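Local coordinates for KaiC domain-containing protein (Pyrococcus horikoshii, PDB 2ZTS), which binds ADP and magnesium through a P-loop NTPase domain of the KaiC family and probably acts as an ATP-binding protein in a six-chain assembly, at residues Leu34-Thr39 against Arg200-Leu205; Val140-Pro145 against Ile176-Ala181; Val9-Ser14 against Gly26-Thr31; Glu56-Pro61 against Ala136-Ile141. One frame throughout, in Å; residues are numbered along the deposited sequence.

Contact 1: Leu34-Thr39 against Arg200-Leu205. With ADP (adenosine-5'-diphosphate), chain H.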
loop_
_atom_site.group_PDB
_atom_site.type_symbol
_atom_site.label_atom_id
_atom_site.label_comp_id
_atom_site.label_asym_id
_atom_site.label_seq_id
_atom_site.Cartn_x
_atom_site.Cartn_y
_atom_site.Cartn_z
ATOM N N LEU C 34 -22.018 -15.619 1.070
ATOM C CA LEU C 34 -20.777 -15.330 0.401
ATOM C C LEU C 34 -19.804 -16.381 0.848
ATOM O O LEU C 34 -19.483 -16.515 2.033
ATOM C CB LEU C 34 -20.253 -13.937 0.766
ATOM C CG LEU C 34 -19.039 -13.520 -0.077
ATOM C CD1 LEU C 34 -19.388 -13.278 -1.555
ATOM C CD2 LEU C 34 -18.346 -12.320 0.495
ATOM N N LEU C 35 -19.380 -17.183 -0.120
ATOM C CA LEU C 35 -18.343 -18.165 0.048
ATOM C C LEU C 35 -17.025 -17.551 -0.549
ATOM O O LEU C 35 -16.929 -17.283 -1.780
ATOM C CB LEU C 35 -18.770 -19.435 -0.652
ATOM C CG LEU C 35 -17.705 -20.514 -0.607
ATOM C CD1 LEU C 35 -17.454 -20.997 0.838
ATOM C CD2 LEU C 35 -18.065 -21.653 -1.480
ATOM N N THR C 36 -16.038 -17.316 0.323
ATOM C CA THR C 36 -14.798 -16.607 -0.044
ATOM C C THR C 36 -13.560 -17.399 0.368
ATOM O O THR C 36 -13.610 -18.215 1.260
ATOM C CB THR C 36 -14.818 -15.166 0.533
ATOM O OG1 THR C 36 -13.653 -14.428 0.109
ATOM C CG2 THR C 36 -14.809 -15.117 2.076
ATOM N N GLY C 37 -12.483 -17.196 -0.362
ATOM C CA GLY C 37 -11.234 -17.866 -0.201
ATOM C C GLY C 37 -10.382 -17.732 -1.456
ATOM O O GLY C 37 -10.880 -17.426 -2.570
ATOM N N GLY C 38 -9.091 -17.975 -1.266
ATOM C CA GLY C 38 -8.089 -17.882 -2.331
ATOM C C GLY C 38 -8.265 -18.960 -3.372
ATOM O O GLY C 38 -9.079 -19.901 -3.251
ATOM N N THR C 39 -7.527 -18.824 -4.445
ATOM C CA THR C 39 -7.576 -19.812 -5.513
ATOM C C THR C 39 -7.338 -21.231 -4.937
ATOM O O THR C 39 -6.386 -21.475 -4.186
ATOM C CB THR C 39 -6.435 -19.511 -6.526
ATOM O OG1 THR C 39 -6.508 -18.156 -6.947
ATOM C CG2 THR C 39 -6.524 -20.326 -7.765
ATOM N N ARG C 200 -25.896 -12.167 3.759
ATOM C CA ARG C 200 -26.271 -12.232 5.163
ATOM C C ARG C 200 -25.578 -13.399 5.853
ATOM O O ARG C 200 -25.793 -13.643 7.040
ATOM C CB ARG C 200 -27.812 -12.351 5.316
ATOM C CG ARG C 200 -28.632 -11.375 4.457
ATOM C CD ARG C 200 -28.814 -9.927 4.993
ATOM N NE ARG C 200 -29.497 -9.085 3.976
ATOM C CZ ARG C 200 -30.823 -9.122 3.673
ATOM N NH1 ARG C 200 -31.645 -9.966 4.289
ATOM N NH2 ARG C 200 -31.335 -8.310 2.740
ATOM N N GLY C 201 -24.766 -14.128 5.096
ATOM C CA GLY C 201 -23.884 -15.182 5.603
ATOM C C GLY C 201 -22.505 -15.039 4.944
ATOM O O GLY C 201 -22.467 -14.691 3.767
ATOM N N VAL C 202 -21.413 -15.336 5.666
ATOM C CA VAL C 202 -20.061 -15.428 5.069
ATOM C C VAL C 202 -19.292 -16.639 5.572
ATOM O O VAL C 202 -19.184 -16.855 6.788
ATOM C CB VAL C 202 -19.217 -14.185 5.379
ATOM C CG1 VAL C 202 -17.833 -14.308 4.789
ATOM C CG2 VAL C 202 -19.930 -12.953 4.900
ATOM N N ILE C 203 -18.799 -17.430 4.639
ATOM C CA ILE C 203 -18.010 -18.610 4.897
ATOM C C ILE C 203 -16.640 -18.396 4.238
ATOM O O ILE C 203 -16.576 -18.096 3.037
ATOM C CB ILE C 203 -18.695 -19.884 4.279
ATOM C CG1 ILE C 203 -20.087 -20.063 4.891
ATOM C CG2 ILE C 203 -17.853 -21.091 4.614
ATOM C CD1 ILE C 203 -20.962 -21.015 4.140
ATOM N N VAL C 204 -15.581 -18.604 5.024
ATOM C CA VAL C 204 -14.197 -18.556 4.544
ATOM C C VAL C 204 -13.588 -19.938 4.447
ATOM O O VAL C 204 -13.633 -20.701 5.378
ATOM C CB VAL C 204 -13.310 -17.693 5.479
ATOM C CG1 VAL C 204 -11.880 -17.521 4.926
ATOM C CG2 VAL C 204 -13.977 -16.378 5.746
ATOM N N LEU C 205 -13.026 -20.240 3.300
ATOM C CA LEU C 205 -12.226 -21.400 3.037
ATOM C C LEU C 205 -10.806 -20.930 2.938
ATOM O O LEU C 205 -10.530 -19.965 2.254
ATOM C CB LEU C 205 -12.618 -22.007 1.703
ATOM C CG LEU C 205 -14.049 -22.496 1.500
ATOM C CD1 LEU C 205 -14.171 -23.413 0.311
ATOM C CD2 LEU C 205 -14.596 -23.184 2.718
HETATM P PB ADP H . -11.485 -22.868 -6.066
HETATM O O1B ADP H . -11.516 -22.331 -4.700
HETATM O O2B ADP H . -10.335 -22.293 -6.902
HETATM O O3B ADP H . -12.847 -22.697 -6.828
HETATM P PA ADP H . -11.834 -25.757 -6.396
HETATM O O1A ADP H . -13.229 -26.071 -5.809
HETATM O O2A ADP H . -11.819 -25.699 -7.906
HETATM O O3A ADP H . -11.162 -24.430 -5.741
HETATM O "O5'" ADP H . -10.881 -26.868 -5.778
HETATM C "C5'" ADP H . -10.175 -27.774 -6.562
HETATM C "C4'" ADP H . -9.294 -28.656 -5.710
HETATM O "O4'" ADP H . -9.920 -29.802 -5.179
HETATM C "C3'" ADP H . -8.106 -29.127 -6.524
HETATM O "O3'" ADP H . -7.179 -28.041 -6.592
HETATM C "C2'" ADP H . -7.690 -30.377 -5.774
HETATM O "O2'" ADP H . -6.855 -30.094 -4.707
HETATM C "C1'" ADP H . -9.007 -30.905 -5.191
HETATM N N9 ADP H . -9.640 -31.939 -6.025
HETATM C C8 ADP H . -10.202 -31.765 -7.284
HETATM N N7 ADP H . -10.715 -32.943 -7.700
HETATM C C5 ADP H . -10.439 -33.874 -6.745
HETATM C C6 ADP H . -10.722 -35.233 -6.637
HETATM N N6 ADP H . -11.608 -35.818 -7.455
HETATM N N1 ADP H . -10.329 -35.910 -5.481
HETATM C C2 ADP H . -9.669 -35.248 -4.458
HETATM N N3 ADP H . -9.396 -33.879 -4.563
HETATM C C4 ADP H . -9.777 -33.233 -5.683
HETATM O O HOH W 1 -8.193 -18.338 1.565
#
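Leu35 and Leu205 meet obliquely on one face of two parallel strands: a single methyl, CD1 of Leu35, lies 3.8 Å from CG of Leu205 and equally close to CG2 of Ile203. Leu35 gets there with its CG anti to the backbone N (chi1 177°), chi2 (65°) then turning CD1 toward the neighbouring strand. Both leucines and Ile203 share one face of the sheet. On the face of Leu34 and Thr36, the side chains of Thr36 and Val204 run side by side in the same direction, their CG2 methyls 4.0 Å apart, while Thr36 OG1 turns to the carbonyl of Leu189. Four nearly straight backbone bonds join the strands, from Leu34 N to Gly201 O at 2.9 Å through to Leu205 N on Thr36 O. This is the core of a P-loop NTPase sheet: strand 32-36 runs directly into the Walker A loop, whose Gly38 and Thr39 border the ADP. At that exit Gly37 CA comes within 3.3 Å of Leu205 O in a CA-H...O contact. One water then continues the pairing, accepting from Gly38 N at 3.0 Å and donating to Leu205 O.

Contact 2: Val140-Pro145 against Ile176-Ala181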
loop_
_atom_site.group_PDB
_atom_site.type_symbol
_atom_site.label_atom_id
_atom_site.label_comp_id
_atom_site.label_asym_id
_atom_site.label_seq_id
_atom_site.Cartn_x
_atom_site.Cartn_y
_atom_site.Cartn_z
ATOM N N VAL C 140 -26.383 -20.956 -7.241
ATOM C CA VAL C 140 -24.946 -20.662 -7.092
ATOM C C VAL C 140 -24.552 -19.724 -8.223
ATOM O O VAL C 140 -24.981 -19.929 -9.344
ATOM C CB VAL C 140 -24.104 -21.943 -7.193
ATOM C CG1 VAL C 140 -22.645 -21.639 -7.458
ATOM C CG2 VAL C 140 -24.240 -22.761 -5.930
ATOM N N ILE C 141 -23.778 -18.690 -7.914
ATOM C CA ILE C 141 -23.112 -17.871 -8.904
ATOM C C ILE C 141 -21.636 -17.974 -8.592
ATOM O O ILE C 141 -21.142 -17.444 -7.601
ATOM C CB ILE C 141 -23.625 -16.412 -8.879
ATOM C CG1 ILE C 141 -25.185 -16.409 -9.074
ATOM C CG2 ILE C 141 -22.876 -15.559 -9.918
ATOM C CD1 ILE C 141 -25.819 -15.044 -9.268
ATOM N N ASP C 142 -20.965 -18.748 -9.423
ATOM C CA ASP C 142 -19.537 -18.931 -9.385
ATOM C C ASP C 142 -19.007 -18.239 -10.620
ATOM O O ASP C 142 -19.056 -18.807 -11.652
ATOM C CB ASP C 142 -19.250 -20.424 -9.437
ATOM C CG ASP C 142 -17.836 -20.763 -9.073
ATOM O OD1 ASP C 142 -17.416 -21.902 -9.435
ATOM O OD2 ASP C 142 -17.111 -19.985 -8.372
ATOM N N SER C 143 -18.499 -17.013 -10.546
ATOM C CA SER C 143 -18.135 -16.318 -9.345
ATOM C C SER C 143 -18.338 -14.853 -9.639
ATOM O O SER C 143 -18.502 -14.441 -10.805
ATOM C CB SER C 143 -16.648 -16.560 -9.082
ATOM O OG SER C 143 -15.865 -15.832 -10.044
ATOM N N ILE C 144 -18.351 -14.046 -8.584
ATOM C CA ILE C 144 -18.374 -12.612 -8.770
ATOM C C ILE C 144 -17.168 -12.037 -9.566
ATOM O O ILE C 144 -17.352 -11.194 -10.418
ATOM C CB ILE C 144 -18.583 -11.919 -7.401
ATOM C CG1 ILE C 144 -20.036 -12.172 -6.945
ATOM C CG2 ILE C 144 -18.332 -10.453 -7.476
ATOM C CD1 ILE C 144 -20.196 -11.799 -5.517
ATOM N N PRO C 145 -15.942 -12.414 -9.276
ATOM C CA PRO C 145 -14.828 -11.924 -10.129
ATOM C C PRO C 145 -14.987 -12.334 -11.606
ATOM O O PRO C 145 -14.571 -11.581 -12.437
ATOM C CB PRO C 145 -13.594 -12.613 -9.542
ATOM C CG PRO C 145 -13.969 -12.990 -8.164
ATOM C CD PRO C 145 -15.470 -13.253 -8.154
ATOM N N ILE C 176 -25.547 -19.397 -2.760
ATOM C CA ILE C 176 -24.101 -19.175 -2.548
ATOM C C ILE C 176 -23.498 -18.362 -3.722
ATOM O O ILE C 176 -23.674 -18.692 -4.905
ATOM C CB ILE C 176 -23.353 -20.491 -2.376
ATOM C CG1 ILE C 176 -23.822 -21.180 -1.104
ATOM C CG2 ILE C 176 -21.801 -20.277 -2.347
ATOM C CD1 ILE C 176 -23.397 -22.662 -0.980
ATOM N N LEU C 177 -22.814 -17.281 -3.383
ATOM C CA LEU C 177 -22.018 -16.476 -4.305
ATOM C C LEU C 177 -20.589 -16.674 -3.904
ATOM O O LEU C 177 -20.263 -16.641 -2.706
ATOM C CB LEU C 177 -22.316 -14.967 -4.157
ATOM C CG LEU C 177 -23.786 -14.533 -4.160
ATOM C CD1 LEU C 177 -23.943 -13.093 -3.765
ATOM C CD2 LEU C 177 -24.356 -14.754 -5.552
ATOM N N THR C 178 -19.719 -16.857 -4.879
ATOM C CA THR C 178 -18.309 -17.072 -4.590
ATOM C C THR C 178 -17.522 -15.865 -4.982
ATOM O O THR C 178 -17.868 -15.204 -5.973
ATOM C CB THR C 178 -17.765 -18.292 -5.306
ATOM O OG1 THR C 178 -17.697 -18.056 -6.714
ATOM C CG2 THR C 178 -18.729 -19.481 -5.142
ATOM N N THR C 179 -16.495 -15.558 -4.191
ATOM C CA THR C 179 -15.529 -14.540 -4.559
ATOM C C THR C 179 -14.133 -14.958 -4.087
ATOM O O THR C 179 -13.982 -15.913 -3.319
ATOM C CB THR C 179 -15.956 -13.182 -4.046
ATOM O OG1 THR C 179 -15.096 -12.157 -4.571
ATOM C CG2 THR C 179 -15.773 -13.072 -2.563
ATOM N N GLU C 180 -13.104 -14.292 -4.612
ATOM C CA GLU C 180 -11.739 -14.740 -4.373
ATOM C C GLU C 180 -10.774 -13.593 -4.057
ATOM O O GLU C 180 -10.559 -12.753 -4.930
ATOM C CB GLU C 180 -11.279 -15.503 -5.605
ATOM C CG GLU C 180 -9.873 -16.138 -5.542
ATOM C CD GLU C 180 -9.636 -17.145 -6.693
ATOM O OE1 GLU C 180 -10.410 -18.162 -6.796
ATOM O OE2 GLU C 180 -8.660 -16.918 -7.471
ATOM N N ALA C 181 -10.267 -13.576 -2.814
ATOM C CA ALA C 181 -9.048 -12.850 -2.328
ATOM C C ALA C 181 -8.052 -13.779 -1.514
ATOM O O ALA C 181 -8.493 -14.793 -0.952
ATOM C CB ALA C 181 -9.467 -11.723 -1.402
#
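Thr178 meets Asp142 at the end of strand 138-142 and can be followed outward from its CB, which lies 3.6 Å from OD2 of Asp142. Its methyl CG2, anti to the carbonyl carbon, also sits beside that oxygen and near Ile141 O. The hydroxyl, placed between backbone N and carbonyl carbon (chi1 69°), is the tip that matters: OG1 donates to Asp142 OD2 over 2.6 Å, meeting the anti side of the carboxylate about 18° out of its plane. Ser143 CB presses on the same OG1 at 3.0 Å. The other carboxylate oxygen, OD1, is hydrogen-bonded to Thr44 of the P-loop. Asp142 thus ends a hydrophobic strand in the position of a Walker B aspartate; it is a magnesium-binding residue of this protein, although here the ion stays about 4 Å from its side chain, too far for direct coordination, and Thr178 may orient it. A cis peptide follows Asp142, and Ser143 takes the N-cap position of helix 144-149, its OG also hydrogen-bonded to Glu68. The chain remains tied to its neighbour across this break, since Ile144 N donates to Thr178 O at 2.9 Å. On the face of Ile141 and Leu177, the two side chains lie alongside each other, with CD2 of Leu177 3.8 Å from Ile141 CB, and Ile144 meets Leu177 at a slant, CD1 against CB. Beyond them the ring of Pro145 crosses Thr179 at about a right angle.

Contact 3: Val9-Ser14 against Gly26-Thr31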
loop_
_atom_site.group_PDB
_atom_site.type_symbol
_atom_site.label_atom_id
_atom_site.label_comp_id
_atom_site.label_asym_id
_atom_site.label_seq_id
_atom_site.Cartn_x
_atom_site.Cartn_y
_atom_site.Cartn_z
ATOM N N VAL C 9 -36.977 -21.118 12.305
ATOM C CA VAL C 9 -36.430 -20.867 10.977
ATOM C C VAL C 9 -36.331 -22.161 10.172
ATOM O O VAL C 9 -35.934 -23.180 10.707
ATOM C CB VAL C 9 -35.030 -20.176 11.072
ATOM C CG1 VAL C 9 -33.983 -21.145 11.636
ATOM C CG2 VAL C 9 -34.585 -19.630 9.719
ATOM N N ARG C 10 -36.756 -22.121 8.915
ATOM C CA ARG C 10 -36.629 -23.260 7.988
ATOM C C ARG C 10 -35.171 -23.317 7.499
ATOM O O ARG C 10 -34.652 -22.301 7.056
ATOM C CB ARG C 10 -37.550 -23.053 6.751
ATOM C CG ARG C 10 -38.711 -24.066 6.495
ATOM C CD ARG C 10 -40.144 -23.391 6.357
ATOM N NE ARG C 10 -40.278 -22.495 5.183
ATOM C CZ ARG C 10 -40.922 -21.300 5.146
ATOM N NH1 ARG C 10 -41.562 -20.810 6.207
ATOM N NH2 ARG C 10 -40.929 -20.585 4.014
ATOM N N ARG C 11 -34.554 -24.498 7.543
ATOM C CA ARG C 11 -33.145 -24.665 7.231
ATOM C C ARG C 11 -32.832 -25.555 6.014
ATOM O O ARG C 11 -33.314 -26.674 5.842
ATOM C CB ARG C 11 -32.374 -25.136 8.479
ATOM C CG ARG C 11 -32.228 -23.987 9.481
ATOM C CD ARG C 11 -31.356 -24.254 10.646
ATOM N NE ARG C 11 -31.446 -23.147 11.614
ATOM C CZ ARG C 11 -30.717 -22.044 11.589
ATOM N NH1 ARG C 11 -29.804 -21.843 10.638
ATOM N NH2 ARG C 11 -30.888 -21.124 12.516
ATOM N N VAL C 12 -31.930 -25.052 5.182
ATOM C CA VAL C 12 -31.559 -25.729 3.969
ATOM C C VAL C 12 -30.289 -26.512 4.285
ATOM O O VAL C 12 -29.278 -25.923 4.635
ATOM C CB VAL C 12 -31.420 -24.670 2.876
ATOM C CG1 VAL C 12 -30.917 -25.266 1.527
ATOM C CG2 VAL C 12 -32.759 -23.927 2.755
ATOM N N LYS C 13 -30.353 -27.830 4.183
ATOM C CA LYS C 13 -29.205 -28.719 4.450
ATOM C C LYS C 13 -28.118 -28.537 3.394
ATOM O O LYS C 13 -28.405 -28.537 2.209
ATOM C CB LYS C 13 -29.618 -30.182 4.453
ATOM C CG LYS C 13 -30.771 -30.521 5.478
ATOM C CD LYS C 13 -30.264 -30.914 6.827
ATOM C CE LYS C 13 -29.574 -32.307 6.910
ATOM N NZ LYS C 13 -28.324 -32.265 7.881
ATOM N N SER C 14 -26.880 -28.401 3.833
ATOM C CA SER C 14 -25.853 -27.835 2.970
ATOM C C SER C 14 -25.474 -28.860 1.947
ATOM O O SER C 14 -25.140 -28.539 0.853
ATOM C CB SER C 14 -24.598 -27.452 3.760
ATOM O OG SER C 14 -23.982 -28.595 4.285
ATOM N N GLY C 26 -28.374 -26.102 9.107
ATOM C CA GLY C 26 -28.411 -25.645 7.712
ATOM C C GLY C 26 -28.602 -24.168 7.566
ATOM O O GLY C 26 -28.686 -23.475 8.578
ATOM N N PHE C 27 -28.596 -23.676 6.314
ATOM C CA PHE C 27 -28.769 -22.264 6.036
ATOM C C PHE C 27 -30.242 -21.834 6.190
ATOM O O PHE C 27 -31.121 -22.458 5.573
ATOM C CB PHE C 27 -28.374 -21.909 4.602
ATOM C CG PHE C 27 -27.025 -22.363 4.192
ATOM C CD1 PHE C 27 -25.876 -21.739 4.698
ATOM C CD2 PHE C 27 -26.876 -23.361 3.236
ATOM C CE1 PHE C 27 -24.606 -22.116 4.269
ATOM C CE2 PHE C 27 -25.569 -23.750 2.807
ATOM C CZ PHE C 27 -24.444 -23.122 3.353
ATOM N N PRO C 28 -30.518 -20.732 6.904
ATOM C CA PRO C 28 -31.876 -20.184 6.880
ATOM C C PRO C 28 -32.319 -20.025 5.437
ATOM O O PRO C 28 -31.617 -19.427 4.591
ATOM C CB PRO C 28 -31.753 -18.816 7.570
ATOM C CG PRO C 28 -30.529 -18.855 8.396
ATOM C CD PRO C 28 -29.606 -19.927 7.756
ATOM N N GLU C 29 -33.508 -20.540 5.153
ATOM C CA GLU C 29 -34.113 -20.414 3.833
ATOM C C GLU C 29 -34.144 -18.965 3.358
ATOM O O GLU C 29 -34.491 -18.062 4.090
ATOM C CB GLU C 29 -35.548 -21.058 3.873
ATOM C CG GLU C 29 -36.234 -21.162 2.529
ATOM C CD GLU C 29 -37.579 -21.933 2.576
ATOM O OE1 GLU C 29 -38.002 -22.411 3.673
ATOM O OE2 GLU C 29 -38.204 -22.072 1.486
ATOM N N GLY C 30 -33.765 -18.727 2.111
ATOM C CA GLY C 30 -33.799 -17.393 1.566
ATOM C C GLY C 30 -32.468 -16.608 1.710
ATOM O O GLY C 30 -32.359 -15.524 1.140
ATOM N N THR C 31 -31.487 -17.134 2.435
ATOM C CA THR C 31 -30.198 -16.392 2.703
ATOM C C THR C 31 -29.283 -16.327 1.472
ATOM O O THR C 31 -29.174 -17.285 0.756
ATOM C CB THR C 31 -29.370 -17.118 3.780
ATOM O OG1 THR C 31 -30.161 -17.371 4.914
ATOM C CG2 THR C 31 -28.293 -16.223 4.337
#
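A two-stranded antiparallel ribbon near the N terminus joins Val12 to Phe27 as a hydrogen-bonded pair and Arg11 to Pro28 as a non-hydrogen-bonded one. Val12 N reaches Phe27 O at 2.7 Å, and Phe27 N returns a bond to Val12 O. Gly26 CA lies 3.2 Å from Val12 O. Arg11, extended from CG to NE, runs alongside Pro28 and brings NH1 to Gly26 O at 2.9 Å, the oxygen lying in the guanidinium plane; NH1 also bonds Thr226 OG1 and NH2 the carbonyl of Glu225, and Thr226 belongs to an ADP-binding site of this protein. The ribbon ends in a type II turn, Pro28 to Thr31, that leads into the first core strand. Within the turn, Glu29 N donates to Arg10 O at 2.8 Å. The side chains of this pair add a salt bridge, Arg10 NE to Glu29 OE1 at 2.7 Å, weak as a hydrogen bond, with carboxylate and guanidinium planes nearly perpendicular (88°). Val9 CG2 rests 3.6 Å from Pro28 CB.

Contact 4: Glu56-Pro61 against Ala136-Ile141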
loop_
_atom_site.group_PDB
_atom_site.type_symbol
_atom_site.label_atom_id
_atom_site.label_comp_id
_atom_site.label_asym_id
_atom_site.label_seq_id
_atom_site.Cartn_x
_atom_site.Cartn_y
_atom_site.Cartn_z
ATOM N N GLU C 56 -29.884 -34.424 -5.318
ATOM C CA GLU C 56 -29.742 -35.866 -5.217
ATOM C C GLU C 56 -30.217 -36.404 -3.883
ATOM O O GLU C 56 -30.826 -37.447 -3.829
ATOM C CB GLU C 56 -28.268 -36.269 -5.395
ATOM C CG GLU C 56 -28.042 -37.779 -5.461
ATOM C CD GLU C 56 -26.858 -38.299 -4.671
ATOM O OE1 GLU C 56 -26.170 -37.519 -3.970
ATOM O OE2 GLU C 56 -26.606 -39.523 -4.759
ATOM N N GLU C 57 -29.880 -35.735 -2.789
ATOM C CA GLU C 57 -30.186 -36.250 -1.446
ATOM C C GLU C 57 -31.496 -35.670 -0.919
ATOM O O GLU C 57 -32.238 -36.358 -0.241
ATOM C CB GLU C 57 -29.041 -35.941 -0.440
ATOM C CG GLU C 57 -28.092 -37.080 -0.094
ATOM C CD GLU C 57 -27.605 -36.993 1.344
ATOM O OE1 GLU C 57 -26.752 -36.124 1.620
ATOM O OE2 GLU C 57 -28.073 -37.791 2.205
ATOM N N TYR C 58 -31.759 -34.400 -1.202
ATOM C CA TYR C 58 -32.905 -33.684 -0.614
ATOM C C TYR C 58 -33.969 -33.295 -1.619
ATOM O O TYR C 58 -34.902 -32.629 -1.250
ATOM C CB TYR C 58 -32.443 -32.424 0.156
ATOM C CG TYR C 58 -31.282 -32.679 1.077
ATOM C CD1 TYR C 58 -31.418 -33.531 2.163
ATOM C CD2 TYR C 58 -30.026 -32.084 0.853
ATOM C CE1 TYR C 58 -30.362 -33.810 3.015
ATOM C CE2 TYR C 58 -28.926 -32.351 1.715
ATOM C CZ TYR C 58 -29.122 -33.213 2.795
ATOM O OH TYR C 58 -28.111 -33.512 3.631
ATOM N N GLY C 59 -33.827 -33.670 -2.887
ATOM C CA GLY C 59 -34.859 -33.423 -3.880
ATOM C C GLY C 59 -35.183 -31.975 -4.186
ATOM O O GLY C 59 -36.250 -31.709 -4.731
ATOM N N GLU C 60 -34.298 -31.025 -3.841
ATOM C CA GLU C 60 -34.534 -29.608 -4.128
ATOM C C GLU C 60 -33.852 -29.232 -5.453
ATOM O O GLU C 60 -32.665 -29.494 -5.654
ATOM C CB GLU C 60 -34.030 -28.724 -2.962
ATOM C CG GLU C 60 -34.416 -29.217 -1.541
ATOM C CD GLU C 60 -34.077 -28.234 -0.389
ATOM O OE1 GLU C 60 -33.080 -27.460 -0.467
ATOM O OE2 GLU C 60 -34.801 -28.254 0.653
ATOM N N PRO C 61 -34.593 -28.653 -6.391
ATOM C CA PRO C 61 -33.982 -28.265 -7.674
ATOM C C PRO C 61 -32.986 -27.130 -7.483
ATOM O O PRO C 61 -33.233 -26.284 -6.631
ATOM C CB PRO C 61 -35.174 -27.805 -8.539
ATOM C CG PRO C 61 -36.459 -28.324 -7.792
ATOM C CD PRO C 61 -36.046 -28.379 -6.333
ATOM N N ALA C 136 -36.484 -23.668 -8.669
ATOM C CA ALA C 136 -35.231 -23.858 -7.948
ATOM C C ALA C 136 -35.431 -23.409 -6.498
ATOM O O ALA C 136 -36.063 -22.414 -6.238
ATOM C CB ALA C 136 -34.127 -23.021 -8.613
ATOM N N LYS C 137 -34.932 -24.177 -5.548
ATOM C CA LYS C 137 -34.805 -23.671 -4.210
ATOM C C LYS C 137 -33.318 -23.279 -3.901
ATOM O O LYS C 137 -33.067 -22.680 -2.869
ATOM C CB LYS C 137 -35.380 -24.674 -3.195
ATOM C CG LYS C 137 -36.925 -24.788 -3.192
ATOM C CD LYS C 137 -37.359 -26.160 -2.727
ATOM C CE LYS C 137 -38.797 -26.230 -2.130
ATOM N NZ LYS C 137 -38.823 -27.239 -0.986
ATOM N N ARG C 138 -32.374 -23.616 -4.783
ATOM C CA ARG C 138 -30.951 -23.419 -4.538
ATOM C C ARG C 138 -30.317 -22.733 -5.740
ATOM O O ARG C 138 -30.700 -22.988 -6.881
ATOM C CB ARG C 138 -30.302 -24.756 -4.288
ATOM C CG ARG C 138 -30.545 -25.333 -2.925
ATOM C CD ARG C 138 -29.786 -26.613 -2.648
ATOM N NE ARG C 138 -30.455 -27.310 -1.553
ATOM C CZ ARG C 138 -29.867 -27.944 -0.557
ATOM N NH1 ARG C 138 -28.562 -28.058 -0.479
ATOM N NH2 ARG C 138 -30.610 -28.509 0.395
ATOM N N LEU C 139 -29.369 -21.846 -5.501
ATOM C CA LEU C 139 -28.734 -21.069 -6.576
ATOM C C LEU C 139 -27.244 -20.857 -6.255
ATOM O O LEU C 139 -26.908 -20.607 -5.119
ATOM C CB LEU C 139 -29.449 -19.723 -6.752
ATOM C CG LEU C 139 -28.806 -18.740 -7.754
ATOM C CD1 LEU C 139 -28.717 -19.286 -9.170
ATOM C CD2 LEU C 139 -29.587 -17.401 -7.721
ATOM N N VAL C 140 -26.383 -20.956 -7.241
ATOM C CA VAL C 140 -24.946 -20.662 -7.092
ATOM C C VAL C 140 -24.552 -19.724 -8.223
ATOM O O VAL C 140 -24.981 -19.929 -9.344
ATOM C CB VAL C 140 -24.104 -21.943 -7.193
ATOM C CG1 VAL C 140 -22.645 -21.639 -7.458
ATOM C CG2 VAL C 140 -24.240 -22.761 -5.930
ATOM N N ILE C 141 -23.778 -18.690 -7.914
ATOM C CA ILE C 141 -23.112 -17.871 -8.904
ATOM C C ILE C 141 -21.636 -17.974 -8.592
ATOM O O ILE C 141 -21.142 -17.444 -7.601
ATOM C CB ILE C 141 -23.625 -16.412 -8.879
ATOM C CG1 ILE C 141 -25.185 -16.409 -9.074
ATOM C CG2 ILE C 141 -22.876 -15.559 -9.918
ATOM C CD1 ILE C 141 -25.819 -15.044 -9.268
#
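Glu60 receives Arg138 side-on, with NE and NH2 both directed at one oxygen, OE1, each at 2.8 Å. That oxygen lies close to the guanidinium plane, but the two planar groups are turned 69° apart. NE reaches OE1 on its anti side, whereas NH2 comes from above the carboxylate plane. The arginine, extended from CG to NE, has its remaining terminal nitrogen satisfied elsewhere: NH1 donates to the carbonyls of Lys13 and Phe50, so the buried guanidinium is held along several directions and its rotation is restricted. Tyr58 adds a contact of its CD2 with NH2 at 3.7 Å, ring and guanidinium planes inclined by only 18°, though the approach is oblique. Glu60 OE2 is 4.5 Å from Lys137 NZ, the opposite charges near each other but beyond a salt bridge. On the backbone, Pro61 O accepts from Lys137 N at 2.9 Å and, weakly, from Arg138 N at 3.4 Å. Ala136 CA also touches this oxygen. Gly59, with positive phi, turns the chain out of helix 43-58 just before these residues. The whole belongs to the helix-to-strand return of an alpha/beta P-loop fold, where the strand 62-66 enters the parallel part of the mixed sheet beside strand 138-142.

In the fold
From the N terminus, contact 3 closes first, a short loop that finishes before strand 32-36 begins. Contact 1 then opens on that strand and closes only at strand 201-209, enclosing both remaining contacts. Within this span contact 4 joins the end of the P-loop helix to the start of strand 138-142, and contact 2 begins on the same strand, sharing Val140 and Ile141, before closing on strand 174-179. Strand 174-179 pairs in turn with strand 32-36, so contacts 1 and 2 are adjacent in one sheet and meet where Thr39 bonds Glu180. Contact 3 reaches contact 4 through Lys13 and Arg138, and contact 1 through Phe27 and Ile203, linking the N-terminal ribbon to the core.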